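Local coordinates for transcriptional activator PlcR protein (Bacillus thuringiensis, PDB 3U3W) that activates transcription of virulence genes in response to the quorum-sensing peptide PapR, with a helix-turn-helix domain for DNA and a tetratricopeptide-repeat domain for the peptide, at residues 22-27 with 53-58; 80-85 with 92-97; 154-159 with 189-194. All blocks are in the same frame, centred on the assembly; numbering follows the deposited sequence.

Interaction 1 of 3, residues 22-27 with 53-58; sequences KQLSEN and AAKLQI
Lys55 reaches across from helix 46-56 and puts its ammonium group among the carbonyl oxygens at the C-terminal end of helix 21-25 and just after it. Its CB points toward the other segment, and with CG anti to the backbone N (chi1 -163°) the chain sets out across the gap. At CD the chain comes alongside Leu24, 4.2 Å from that residue's CD1, and it also meets the backbone oxygens of Gln23 and Leu24. A bend at chi3, about CG-CD, sets the direction of CE, which lies 3.8 Å from Leu24 O. NZ then finds three acceptors. The shortest bond runs from Lys55 NZ to Glu26 O, 2.8 Å, in the carbonyl plane and on a lone pair. The bond from Lys55 NZ to Leu24 O is 3.2 Å long and comes from above that carbonyl plane, 58° out of it. A third, from Lys55 NZ to Gln23 O, is weak at 3.4 Å.

Beside the lysine the contact is apolar. Leu24 and Leu56 cross at about a right angle, and the CD1 branch of Leu24 rests 4.0 Å from CD2 of Leu56. Arg14 of helix 4-16 packs on Leu24 as well, so this leucine sits among three helices of the helix-turn-helix domain. Helix 46-56 itself closes in a Schellman motif, with Gln57 at positive phi.

Lys22, on the same short helix as Leu24, packs on a phosphate of the bound DNA. The carboxylate of Glu26 has its OE2 4.7 Å from Lys55 NZ, too far for a salt bridge, though probably near enough to favour the positive charge. The ammonium group probably offsets the partial negative charge of the carbonyls at and just past the end of helix 21-25.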
loop_
_atom_site.group_PDB
_atom_site.type_symbol
_atom_site.label_atom_id
_atom_site.label_comp_id
_atom_site.label_asym_id
_atom_site.label_seq_id
_atom_site.Cartn_x
_atom_site.Cartn_y
_atom_site.Cartn_z
ATOM N N LYS A 22 -15.036 -20.506 23.234
ATOM C CA LYS A 22 -15.508 -19.670 24.329
ATOM C C LYS A 22 -14.725 -18.358 24.370
ATOM O O LYS A 22 -15.316 -17.273 24.456
ATOM C CB LYS A 22 -15.403 -20.408 25.671
ATOM C CG LYS A 22 -15.935 -19.609 26.865
ATOM C CD LYS A 22 -17.424 -19.295 26.718
ATOM C CE LYS A 22 -17.861 -18.125 27.606
ATOM N NZ LYS A 22 -17.544 -16.779 27.027
ATOM N N GLN A 23 -13.399 -18.466 24.293
ATOM C CA GLN A 23 -12.527 -17.298 24.363
ATOM C C GLN A 23 -12.810 -16.337 23.228
ATOM O O GLN A 23 -12.885 -15.120 23.423
ATOM C CB GLN A 23 -11.064 -17.720 24.314
ATOM C CG GLN A 23 -10.589 -18.417 25.571
ATOM C CD GLN A 23 -9.107 -18.721 25.532
ATOM O OE1 GLN A 23 -8.696 -19.806 25.114
ATOM N NE2 GLN A 23 -8.292 -17.759 25.966
ATOM N N LEU A 24 -12.963 -16.901 22.035
ATOM C CA LEU A 24 -13.188 -16.121 20.833
ATOM C C LEU A 24 -14.533 -15.418 20.898
ATOM O O LEU A 24 -14.659 -14.258 20.497
ATOM C CB LEU A 24 -13.112 -17.035 19.607
ATOM C CG LEU A 24 -13.349 -16.421 18.226
ATOM C CD1 LEU A 24 -12.483 -15.187 18.022
ATOM C CD2 LEU A 24 -13.089 -17.459 17.149
ATOM N N SER A 25 -15.536 -16.122 21.417
ATOM C CA SER A 25 -16.909 -15.615 21.445
ATOM C C SER A 25 -17.147 -14.449 22.417
ATOM O O SER A 25 -18.163 -13.760 22.316
ATOM C CB SER A 25 -17.910 -16.756 21.715
ATOM O OG SER A 25 -17.821 -17.262 23.040
ATOM N N GLU A 26 -16.207 -14.226 23.335
ATOM C CA GLU A 26 -16.377 -13.238 24.408
ATOM C C GLU A 26 -16.711 -11.821 23.935
ATOM O O GLU A 26 -15.996 -11.231 23.120
ATOM C CB GLU A 26 -15.148 -13.219 25.322
ATOM C CG GLU A 26 -15.109 -14.373 26.314
ATOM C CD GLU A 26 -13.700 -14.693 26.800
ATOM O OE1 GLU A 26 -13.511 -15.759 27.438
ATOM O OE2 GLU A 26 -12.783 -13.882 26.539
ATOM N N ASN A 27 -17.805 -11.284 24.465
ATOM C CA ASN A 27 -18.232 -9.921 24.162
ATOM C C ASN A 27 -18.697 -9.757 22.726
ATOM O O ASN A 27 -19.074 -8.658 22.301
ATOM C CB ASN A 27 -17.123 -8.914 24.483
ATOM C CG ASN A 27 -16.836 -8.826 25.970
ATOM O OD1 ASN A 27 -17.602 -8.218 26.726
ATOM N ND2 ASN A 27 -15.736 -9.443 26.402
ATOM N N ALA A 53 -12.821 -10.878 13.383
ATOM C CA ALA A 53 -11.663 -10.413 12.627
ATOM C C ALA A 53 -10.724 -9.578 13.490
ATOM O O ALA A 53 -9.506 -9.705 13.405
ATOM C CB ALA A 53 -12.099 -9.629 11.392
ATOM N N ALA A 54 -11.298 -8.727 14.324
ATOM C CA ALA A 54 -10.504 -7.906 15.220
ATOM C C ALA A 54 -9.712 -8.747 16.230
ATOM O O ALA A 54 -8.487 -8.617 16.345
ATOM C CB ALA A 54 -11.395 -6.897 15.932
ATOM N N LYS A 55 -10.411 -9.613 16.956
ATOM C CA LYS A 55 -9.761 -10.446 17.960
ATOM C C LYS A 55 -8.677 -11.348 17.357
ATOM O O LYS A 55 -7.650 -11.604 17.986
ATOM C CB LYS A 55 -10.788 -11.273 18.749
ATOM C CG LYS A 55 -10.226 -11.827 20.067
ATOM C CD LYS A 55 -11.306 -12.400 20.979
ATOM C CE LYS A 55 -12.336 -11.353 21.376
ATOM N NZ LYS A 55 -13.351 -11.916 22.320
ATOM N N LEU A 56 -8.904 -11.821 16.132
ATOM C CA LEU A 56 -7.952 -12.707 15.470
ATOM C C LEU A 56 -6.889 -11.920 14.699
ATOM O O LEU A 56 -5.939 -12.498 14.173
ATOM C CB LEU A 56 -8.670 -13.670 14.526
ATOM C CG LEU A 56 -9.715 -14.635 15.091
ATOM C CD1 LEU A 56 -10.430 -15.357 13.959
ATOM C CD2 LEU A 56 -9.084 -15.628 16.030
ATOM N N GLN A 57 -7.049 -10.600 14.647
ATOM C CA GLN A 57 -6.115 -9.730 13.931
ATOM C C GLN A 57 -6.024 -10.117 12.463
ATOM O O GLN A 57 -4.954 -10.401 11.946
ATOM C CB GLN A 57 -4.727 -9.741 14.584
ATOM C CG GLN A 57 -4.721 -9.220 16.034
ATOM C CD GLN A 57 -3.335 -9.253 16.690
ATOM O OE1 GLN A 57 -2.985 -10.211 17.383
ATOM N NE2 GLN A 57 -2.549 -8.198 16.475
ATOM N N ILE A 58 -7.168 -10.132 11.796
ATOM C CA ILE A 58 -7.222 -10.477 10.385
ATOM C C ILE A 58 -7.981 -9.391 9.635
ATOM O O ILE A 58 -9.107 -9.058 10.012
ATOM C CB ILE A 58 -7.934 -11.824 10.177
ATOM C CG1 ILE A 58 -7.208 -12.945 10.937
ATOM C CG2 ILE A 58 -8.104 -12.117 8.682
ATOM C CD1 ILE A 58 -5.904 -13.436 10.291
#

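Interaction 2 of 3, residues 80-85 with 92-97; sequences DQVIML and KEIYNK
Lys97 leaves its helix with CG anti to the backbone N, runs extended as far as CE and turns only at chi4 (62°), which swings NZ toward Gln81. Ile94, one turn earlier, has CG1 anti to the carbonyl carbon instead, and this, with an extended chi2, brings its CD1 tip against the backbone of helix 72-87. There CD1 lies 3.8 Å from Val82 O, while CG1 of Ile94 presses on Leu85 CB at 3.6 Å.

The aliphatic part of the lysine packs too. Its CD touches both CG2 of Val82 and CD1 of Leu85, each 4.0 Å from Lys97 CD, and its CE comes up to CB of Gln81 at 3.7 Å. At the end, Lys97 NZ donates to OE1 of Gln81 across 3.2 Å, from a position 50° out of the amide's carbonyl plane.

Helices 72-87 and 91-102 form an antiparallel helical hairpin, their segments running at 156° with axes 9.8 Å apart at closest approach. It belongs to the TPR-type, all-helical C-terminal domain of the RNPP family. Helix 109-125 packs against the buried flank of the pair: Phe114 and Gln118 touch Val82, and Ala122 touches Ile94.

Near the turn of the hairpin, Leu85 CD2 and the carboxylate oxygen OE1 of Glu93 are 4.0 Å apart, their side chains crossing at about a right angle. Glu93 OE2 makes a salt bridge to Arg90, and Arg90 also packs on Leu85.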
loop_
_atom_site.group_PDB
_atom_site.type_symbol
_atom_site.label_atom_id
_atom_site.label_comp_id
_atom_site.label_asym_id
_atom_site.label_seq_id
_atom_site.Cartn_x
_atom_site.Cartn_y
_atom_site.Cartn_z
ATOM N N ASP A 80 0.957 -11.552 -7.431
ATOM C CA ASP A 80 2.097 -10.703 -7.089
ATOM C C ASP A 80 3.342 -11.040 -7.894
ATOM O O ASP A 80 4.170 -10.168 -8.150
ATOM C CB ASP A 80 2.428 -10.807 -5.590
ATOM C CG ASP A 80 1.361 -10.177 -4.707
ATOM O OD1 ASP A 80 0.546 -9.362 -5.221
ATOM O OD2 ASP A 80 1.348 -10.499 -3.493
ATOM N N GLN A 81 3.484 -12.311 -8.266
ATOM C CA GLN A 81 4.624 -12.760 -9.060
ATOM C C GLN A 81 4.529 -12.172 -10.465
ATOM O O GLN A 81 5.464 -11.524 -10.966
ATOM C CB GLN A 81 4.665 -14.289 -9.123
ATOM C CG GLN A 81 5.796 -14.904 -8.327
ATOM C CD GLN A 81 5.476 -16.299 -7.782
ATOM O OE1 GLN A 81 4.443 -16.898 -8.104
ATOM N NE2 GLN A 81 6.370 -16.819 -6.943
ATOM N N VAL A 82 3.373 -12.385 -11.080
ATOM C CA VAL A 82 3.106 -11.895 -12.413
ATOM C C VAL A 82 3.345 -10.378 -12.438
ATOM O O VAL A 82 4.047 -9.856 -13.319
ATOM C CB VAL A 82 1.664 -12.263 -12.838
ATOM C CG1 VAL A 82 1.257 -11.525 -14.111
ATOM C CG2 VAL A 82 1.537 -13.767 -13.012
ATOM N N ILE A 83 2.802 -9.689 -11.434
ATOM C CA ILE A 83 2.935 -8.245 -11.330
ATOM C C ILE A 83 4.399 -7.813 -11.277
ATOM O O ILE A 83 4.802 -6.871 -11.949
ATOM C CB ILE A 83 2.112 -7.684 -10.160
ATOM C CG1 ILE A 83 0.628 -7.671 -10.534
ATOM C CG2 ILE A 83 2.571 -6.279 -9.780
ATOM C CD1 ILE A 83 -0.270 -7.380 -9.369
ATOM N N MET A 84 5.199 -8.518 -10.491
ATOM C CA MET A 84 6.615 -8.211 -10.401
ATOM C C MET A 84 7.289 -8.416 -11.757
ATOM O O MET A 84 8.002 -7.543 -12.239
ATOM C CB MET A 84 7.282 -9.075 -9.329
ATOM C CG MET A 84 8.783 -8.889 -9.240
ATOM S SD MET A 84 9.243 -7.151 -9.153
ATOM C CE MET A 84 8.474 -6.669 -7.597
ATOM N N LEU A 85 7.058 -9.578 -12.362
ATOM C CA LEU A 85 7.607 -9.887 -13.685
ATOM C C LEU A 85 7.209 -8.848 -14.750
ATOM O O LEU A 85 8.043 -8.408 -15.540
ATOM C CB LEU A 85 7.176 -11.292 -14.131
ATOM C CG LEU A 85 7.746 -12.527 -13.407
ATOM C CD1 LEU A 85 6.950 -13.775 -13.766
ATOM C CD2 LEU A 85 9.226 -12.744 -13.691
ATOM N N LYS A 92 8.173 -13.120 -21.767
ATOM C CA LYS A 92 8.286 -14.553 -22.048
ATOM C C LYS A 92 7.818 -15.379 -20.841
ATOM O O LYS A 92 6.908 -16.212 -20.952
ATOM C CB LYS A 92 9.730 -14.929 -22.401
ATOM C CG LYS A 92 9.898 -15.611 -23.771
ATOM C CD LYS A 92 8.996 -16.850 -23.935
ATOM C CE LYS A 92 9.149 -17.496 -25.329
ATOM N NZ LYS A 92 8.155 -18.597 -25.576
ATOM N N GLU A 93 8.427 -15.129 -19.684
ATOM C CA GLU A 93 8.077 -15.882 -18.486
ATOM C C GLU A 93 6.619 -15.709 -18.103
ATOM O O GLU A 93 5.949 -16.672 -17.763
ATOM C CB GLU A 93 8.976 -15.495 -17.324
ATOM C CG GLU A 93 10.292 -14.960 -17.792
ATOM C CD GLU A 93 11.322 -14.955 -16.699
ATOM O OE1 GLU A 93 11.108 -15.672 -15.692
ATOM O OE2 GLU A 93 12.339 -14.238 -16.849
ATOM N N ILE A 94 6.130 -14.478 -18.151
ATOM C CA ILE A 94 4.721 -14.242 -17.891
ATOM C C ILE A 94 3.861 -15.098 -18.799
ATOM O O ILE A 94 2.893 -15.733 -18.363
ATOM C CB ILE A 94 4.367 -12.767 -18.103
ATOM C CG1 ILE A 94 5.160 -11.920 -17.099
ATOM C CG2 ILE A 94 2.840 -12.565 -18.011
ATOM C CD1 ILE A 94 4.775 -10.447 -17.036
ATOM N N TYR A 95 4.218 -15.095 -20.076
ATOM C CA TYR A 95 3.489 -15.844 -21.090
ATOM C C TYR A 95 3.404 -17.338 -20.747
ATOM O O TYR A 95 2.326 -17.940 -20.771
ATOM C CB TYR A 95 4.152 -15.629 -22.458
ATOM C CG TYR A 95 3.510 -16.389 -23.582
ATOM C CD1 TYR A 95 2.380 -15.888 -24.234
ATOM C CD2 TYR A 95 4.029 -17.612 -24.004
ATOM C CE1 TYR A 95 1.786 -16.581 -25.272
ATOM C CE2 TYR A 95 3.446 -18.310 -25.049
ATOM C CZ TYR A 95 2.330 -17.795 -25.672
ATOM O OH TYR A 95 1.754 -18.505 -26.692
ATOM N N ASN A 96 4.547 -17.930 -20.422
ATOM C CA ASN A 96 4.597 -19.331 -19.996
ATOM C C ASN A 96 3.916 -19.592 -18.657
ATOM O O ASN A 96 3.120 -20.532 -18.525
ATOM C CB ASN A 96 6.042 -19.822 -19.930
ATOM C CG ASN A 96 6.684 -19.918 -21.294
ATOM O OD1 ASN A 96 6.027 -20.268 -22.278
ATOM N ND2 ASN A 96 7.973 -19.604 -21.366
ATOM N N LYS A 97 4.229 -18.757 -17.669
ATOM C CA LYS A 97 3.688 -18.922 -16.321
ATOM C C LYS A 97 2.158 -18.861 -16.334
ATOM O O LYS A 97 1.474 -19.732 -15.791
ATOM C CB LYS A 97 4.271 -17.859 -15.385
ATOM C CG LYS A 97 3.586 -17.762 -14.023
ATOM C CD LYS A 97 4.261 -16.722 -13.136
ATOM C CE LYS A 97 3.649 -16.706 -11.741
ATOM N NZ LYS A 97 3.835 -18.025 -11.051
#

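Interaction 3 of 3, residues 154-159 with 189-194; sequences NLYIEN and HDNEEF
Tyr156, on helix 153-167, and Phe194, in the first turn of helix 192-208, are the residues whose backbones come nearest across the contact, with CA atoms 8.2 Å apart. Their rings make a T-shaped stack, planes at 74° and centroids 4.7 Å apart: the tyrosine gives its edge and the phenylalanine its face. CD1 of Tyr156 lies 3.4 Å from Phe194 CE1, above the rim of that ring. Around the same phenyl group, Leu155 CB approaches Phe194 CE2 at 3.7 Å, and Asn159 brings its CB to the ring edge, 3.8 Å from CZ of Phe194.

Asn191 fixes the other end of the tyrosine. Its ND2 donates to Tyr156 OH over 2.9 Å, with the hydroxyl oxygen in the amide plane, while its OD1 accepts a weak bond from Phe194 N. One amide therefore ties the phenol to the start of helix 192-208.

The polar end of Asn159 turns to Asn201 through OD1 and to the backbone of the bound peptide through ND2. Asn191 is the N-cap of helix 192-208, while Asn159 brings this buried contact of the TPR-type domain to the bound peptide.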
loop_
_atom_site.group_PDB
_atom_site.type_symbol
_atom_site.label_atom_id
_atom_site.label_comp_id
_atom_site.label_asym_id
_atom_site.label_seq_id
_atom_site.Cartn_x
_atom_site.Cartn_y
_atom_site.Cartn_z
ATOM N N ASN A 154 -10.526 -3.602 -14.076
ATOM C CA ASN A 154 -10.974 -2.994 -15.327
ATOM C C ASN A 154 -10.160 -1.762 -15.739
ATOM O O ASN A 154 -9.903 -1.554 -16.931
ATOM C CB ASN A 154 -12.462 -2.620 -15.266
ATOM C CG ASN A 154 -13.354 -3.820 -15.192
ATOM O OD1 ASN A 154 -12.976 -4.913 -15.593
ATOM N ND2 ASN A 154 -14.554 -3.629 -14.664
ATOM N N LEU A 155 -9.785 -0.933 -14.765
ATOM C CA LEU A 155 -8.967 0.238 -15.058
ATOM C C LEU A 155 -7.590 -0.196 -15.552
ATOM O O LEU A 155 -7.042 0.394 -16.479
ATOM C CB LEU A 155 -8.877 1.186 -13.851
ATOM C CG LEU A 155 -10.233 1.778 -13.437
ATOM C CD1 LEU A 155 -10.095 2.775 -12.312
ATOM C CD2 LEU A 155 -10.927 2.430 -14.616
ATOM N N TYR A 156 -7.052 -1.256 -14.959
ATOM C CA TYR A 156 -5.765 -1.782 -15.400
ATOM C C TYR A 156 -5.831 -2.268 -16.860
ATOM O O TYR A 156 -4.906 -2.061 -17.647
ATOM C CB TYR A 156 -5.320 -2.924 -14.503
ATOM C CG TYR A 156 -5.166 -2.573 -13.039
ATOM C CD1 TYR A 156 -4.934 -1.268 -12.638
ATOM C CD2 TYR A 156 -5.242 -3.565 -12.054
ATOM C CE1 TYR A 156 -4.786 -0.947 -11.283
ATOM C CE2 TYR A 156 -5.101 -3.264 -10.721
ATOM C CZ TYR A 156 -4.870 -1.947 -10.333
ATOM O OH TYR A 156 -4.724 -1.626 -9.001
ATOM N N ILE A 157 -6.940 -2.908 -17.211
ATOM C CA ILE A 157 -7.177 -3.351 -18.580
ATOM C C ILE A 157 -7.328 -2.147 -19.548
ATOM O O ILE A 157 -6.764 -2.141 -20.651
ATOM C CB ILE A 157 -8.381 -4.335 -18.628
ATOM C CG1 ILE A 157 -8.025 -5.621 -17.866
ATOM C CG2 ILE A 157 -8.765 -4.683 -20.075
ATOM C CD1 ILE A 157 -9.206 -6.525 -17.563
ATOM N N GLU A 158 -8.053 -1.116 -19.119
ATOM C CA GLU A 158 -8.142 0.104 -19.911
ATOM C C GLU A 158 -6.788 0.761 -20.136
ATOM O O GLU A 158 -6.538 1.329 -21.206
ATOM C CB GLU A 158 -9.130 1.085 -19.289
ATOM C CG GLU A 158 -10.575 0.657 -19.495
ATOM C CD GLU A 158 -11.534 1.415 -18.605
ATOM O OE1 GLU A 158 -12.486 0.800 -18.075
ATOM O OE2 GLU A 158 -11.338 2.629 -18.433
ATOM N N ASN A 159 -5.914 0.683 -19.135
ATOM C CA ASN A 159 -4.600 1.275 -19.257
ATOM C C ASN A 159 -3.803 0.533 -20.316
ATOM O O ASN A 159 -3.188 1.160 -21.166
ATOM C CB ASN A 159 -3.857 1.316 -17.907
ATOM C CG ASN A 159 -2.381 1.707 -18.061
ATOM O OD1 ASN A 159 -2.023 2.881 -18.178
ATOM N ND2 ASN A 159 -1.531 0.718 -18.098
ATOM N N HIS A 189 -11.731 5.154 -4.570
ATOM C CA HIS A 189 -10.793 5.274 -3.467
ATOM C C HIS A 189 -9.353 5.366 -3.975
ATOM O O HIS A 189 -9.044 4.957 -5.094
ATOM C CB HIS A 189 -10.991 4.119 -2.477
ATOM C CG HIS A 189 -12.183 4.303 -1.589
ATOM N ND1 HIS A 189 -13.368 4.849 -2.039
ATOM C CD2 HIS A 189 -12.365 4.044 -0.272
ATOM C CE1 HIS A 189 -14.230 4.908 -1.040
ATOM N NE2 HIS A 189 -13.647 4.427 0.043
ATOM N N ASP A 190 -8.481 5.928 -3.153
ATOM C CA ASP A 190 -7.113 6.166 -3.567
ATOM C C ASP A 190 -6.334 4.912 -3.944
ATOM O O ASP A 190 -6.243 3.953 -3.180
ATOM C CB ASP A 190 -6.370 6.982 -2.506
ATOM C CG ASP A 190 -6.981 8.379 -2.307
ATOM O OD1 ASP A 190 -7.716 8.861 -3.221
ATOM O OD2 ASP A 190 -6.730 8.978 -1.231
ATOM N N ASN A 191 -5.796 4.950 -5.158
ATOM C CA ASN A 191 -4.810 3.999 -5.640
ATOM C C ASN A 191 -3.755 4.843 -6.328
ATOM O O ASN A 191 -3.722 4.943 -7.556
ATOM C CB ASN A 191 -5.439 3.036 -6.637
ATOM C CG ASN A 191 -4.490 1.920 -7.057
ATOM O OD1 ASN A 191 -3.278 1.964 -6.802
ATOM N ND2 ASN A 191 -5.042 0.916 -7.720
ATOM N N GLU A 192 -2.906 5.478 -5.531
ATOM C CA GLU A 192 -2.034 6.518 -6.059
ATOM C C GLU A 192 -0.850 5.991 -6.889
ATOM O O GLU A 192 -0.379 6.675 -7.806
ATOM C CB GLU A 192 -1.608 7.481 -4.946
ATOM C CG GLU A 192 -2.809 8.029 -4.174
ATOM C CD GLU A 192 -2.590 9.423 -3.614
ATOM O OE1 GLU A 192 -2.760 10.412 -4.374
ATOM O OE2 GLU A 192 -2.266 9.526 -2.407
ATOM N N GLU A 193 -0.389 4.777 -6.597
ATOM C CA GLU A 193 0.577 4.130 -7.486
ATOM C C GLU A 193 0.041 3.982 -8.906
ATOM O O GLU A 193 0.743 4.303 -9.862
ATOM C CB GLU A 193 1.033 2.782 -6.956
ATOM C CG GLU A 193 2.268 2.870 -6.060
ATOM C CD GLU A 193 2.494 1.594 -5.264
ATOM O OE1 GLU A 193 1.535 0.796 -5.114
ATOM O OE2 GLU A 193 3.635 1.390 -4.790
ATOM N N PHE A 194 -1.205 3.525 -9.045
ATOM C CA PHE A 194 -1.806 3.411 -10.371
ATOM C C PHE A 194 -1.920 4.772 -11.083
ATOM O O PHE A 194 -1.584 4.892 -12.254
ATOM C CB PHE A 194 -3.164 2.703 -10.330
ATOM C CG PHE A 194 -3.733 2.427 -11.695
ATOM C CD1 PHE A 194 -2.984 1.744 -12.647
ATOM C CD2 PHE A 194 -5.008 2.861 -12.033
ATOM C CE1 PHE A 194 -3.502 1.498 -13.903
ATOM C CE2 PHE A 194 -5.541 2.625 -13.297
ATOM C CZ PHE A 194 -4.794 1.945 -14.229
#

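In the fold
The three contacts follow one another along the chain and fall in two domains. Interaction 1 joins helices 21-25 and 46-56 of the helix-turn-helix domain, its nearest atom about 4 Å from the bound DNA. Interactions 2 and 3 both belong to the all-helical C-terminal domain, their centres about 19 Å apart and their nearest atoms about 6 Å apart. Helix 109-125 connects their surroundings, since it packs on residues of both. Interaction 1 lies about 38 Å from interaction 2 and about 34 Å from interaction 3, centre to centre. The contact close to the DNA and the one that touches the peptide are therefore well separated within one chain, although Ile58 of the second subunit packs on His189, bringing the two kinds of domain together across the dimer.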